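Local coordinates for protein D-glycerate 3-kinase (PDB 6CKG) that probably phosphorylates D-glycerate at its 3-hydroxyl with ATP, at residues I317-I320 with K321-V325. Sequence-based numbering, arbitrary orientation.
Sequences IVNI and KREIV
Val-325 N bonds to Ile-317 O at 2.7 Å, nearly straight, and one step further on Asn-319 and Glu-323 grip each other through three hydrogen bonds, two of them made by the Asn-319 side chain. Asn-319 OD1 takes the backbone N of Glu-323 at 2.9 Å, the donor standing above the plane of the amide carbonyl and not on a lone pair. The other arm of the amide, ND2, reaches Glu-323 OE1 at 3.0 Å in an almost straight bond (176°); the carboxylate oxygen lies in the amide plane but is met from the anti side and somewhat out of the carboxylate plane, with the two flat groups turned 47° apart. The first torsion holds CG of Asn-319 between its own N and carbonyl carbon, which swings the amide over the turn. The third bond joins the backbones, Asn-319 N to Glu-323 O at 3.0 Å. Asn-319 to Arg-322 form a type I beta turn, closed by Arg-322 N on Asn-319 O at 2.8 Å. Arg-322, its last residue, takes the left-handed conformation (phi 65°) usually filled by glycine, making this a 3:5 hairpin with a G1 beta bulge. The hairpin lies at the edge of the mixed sheet, 324-329 being the outermost strand and antiparallel to 313-318. Val-318 faces Ile-324 as a non-hydrogen-bonded pair. On the face of that pair, CG1 of each side chain meets the other at 4.3 Å, and Met-20 of helix 19-38 packs on both. The opposite face carries Val-325, whose CG1 lies 3.7 Å from Asn-319 ND2 while CG2 touches CG2 of Ile-317. Arg-322 extends from the turn to bond Gly-57 O and Gln-265, with a cation-pi contact to Trp-262, whose NE1 also donates to Ile-320 O.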
loop_
_atom_site.group_PDB
_atom_site.type_symbol
_atom_site.label_atom_id
_atom_site.label_comp_id
_atom_site.label_asym_id
_atom_site.label_seq_id
_atom_site.Cartn_x
_atom_site.Cartn_y
_atom_site.Cartn_z
ATOM N N ILE A 317 15.938 -4.456 -1.977
ATOM C CA ILE A 317 15.822 -5.285 -3.168
ATOM C C ILE A 317 15.975 -6.729 -2.720
ATOM O O ILE A 317 16.975 -7.082 -2.089
ATOM C CB ILE A 317 16.877 -4.900 -4.215
ATOM C CG1 ILE A 317 16.684 -3.430 -4.606
ATOM C CG2 ILE A 317 16.813 -5.830 -5.420
ATOM C CD1 ILE A 317 17.695 -2.892 -5.576
ATOM N N VAL A 318 14.978 -7.563 -3.014
ATOM C CA VAL A 318 14.939 -8.911 -2.457
ATOM C C VAL A 318 14.903 -9.947 -3.578
ATOM O O VAL A 318 14.412 -9.689 -4.685
ATOM C CB VAL A 318 13.732 -9.081 -1.506
ATOM C CG1 VAL A 318 13.843 -8.121 -0.325
ATOM C CG2 VAL A 318 12.434 -8.851 -2.251
ATOM N N ASN A 319 15.438 -11.136 -3.284
ATOM C CA ASN A 319 15.364 -12.242 -4.227
ATOM C C ASN A 319 14.081 -13.031 -3.965
ATOM O O ASN A 319 13.249 -12.646 -3.139
ATOM C CB ASN A 319 16.622 -13.118 -4.158
ATOM C CG ASN A 319 16.845 -13.757 -2.788
ATOM O OD1 ASN A 319 15.947 -13.823 -1.948
ATOM N ND2 ASN A 319 18.066 -14.241 -2.567
ATOM N N ILE A 320 13.913 -14.155 -4.668
ATOM C CA ILE A 320 12.657 -14.891 -4.581
ATOM C C ILE A 320 12.483 -15.526 -3.210
ATOM O O ILE A 320 11.348 -15.772 -2.782
ATOM C CB ILE A 320 12.560 -15.941 -5.706
ATOM C CG1 ILE A 320 11.113 -16.431 -5.842
ATOM C CG2 ILE A 320 13.520 -17.099 -5.451
ATOM C CD1 ILE A 320 10.691 -16.727 -7.278
ATOM N N LYS A 321 13.575 -15.774 -2.493
ATOM C CA LYS A 321 13.489 -16.242 -1.120
ATOM C C LYS A 321 13.304 -15.102 -0.130
ATOM O O LYS A 321 13.464 -15.315 1.075
ATOM C CB LYS A 321 14.736 -17.052 -0.761
ATOM C CG LYS A 321 14.885 -18.337 -1.564
ATOM C CD LYS A 321 16.246 -18.964 -1.324
ATOM C CE LYS A 321 16.124 -20.363 -0.764
ATOM N NZ LYS A 321 17.472 -20.952 -0.519
ATOM N N ARG A 322 12.981 -13.907 -0.623
ATOM C CA ARG A 322 12.708 -12.725 0.191
ATOM C C ARG A 322 13.928 -12.265 0.970
ATOM O O ARG A 322 13.799 -11.482 1.913
ATOM C CB ARG A 322 11.530 -12.959 1.143
ATOM C CG ARG A 322 10.264 -13.405 0.438
ATOM C CD ARG A 322 9.173 -13.727 1.443
ATOM N NE ARG A 322 7.900 -14.047 0.795
ATOM C CZ ARG A 322 7.545 -15.267 0.405
ATOM N NH1 ARG A 322 6.363 -15.461 -0.167
ATOM N NH2 ARG A 322 8.369 -16.295 0.591
ATOM N N GLU A 323 15.112 -12.728 0.585
ATOM C CA GLU A 323 16.343 -12.287 1.222
ATOM C C GLU A 323 16.801 -10.972 0.607
ATOM O O GLU A 323 16.744 -10.791 -0.608
ATOM C CB GLU A 323 17.428 -13.349 1.064
ATOM C CG GLU A 323 17.052 -14.689 1.657
ATOM C CD GLU A 323 17.887 -15.829 1.113
ATOM O OE1 GLU A 323 18.586 -15.630 0.094
ATOM O OE2 GLU A 323 17.837 -16.928 1.707
ATOM N N ILE A 324 17.244 -10.047 1.455
ATOM C CA ILE A 324 17.750 -8.776 0.952
ATOM C C ILE A 324 19.011 -9.045 0.139
ATOM O O ILE A 324 19.956 -9.672 0.625
ATOM C CB ILE A 324 18.028 -7.804 2.105
ATOM C CG1 ILE A 324 16.723 -7.437 2.796
ATOM C CG2 ILE A 324 18.753 -6.552 1.601
ATOM C CD1 ILE A 324 16.938 -6.787 4.134
ATOM N N VAL A 325 19.018 -8.592 -1.110
ATOM C CA VAL A 325 20.216 -8.664 -1.939
ATOM C C VAL A 325 20.794 -7.293 -2.251
ATOM O O VAL A 325 21.921 -7.218 -2.759
ATOM C CB VAL A 325 19.959 -9.446 -3.246
ATOM C CG1 VAL A 325 19.628 -10.903 -2.930
ATOM C CG2 VAL A 325 18.841 -8.806 -4.041
#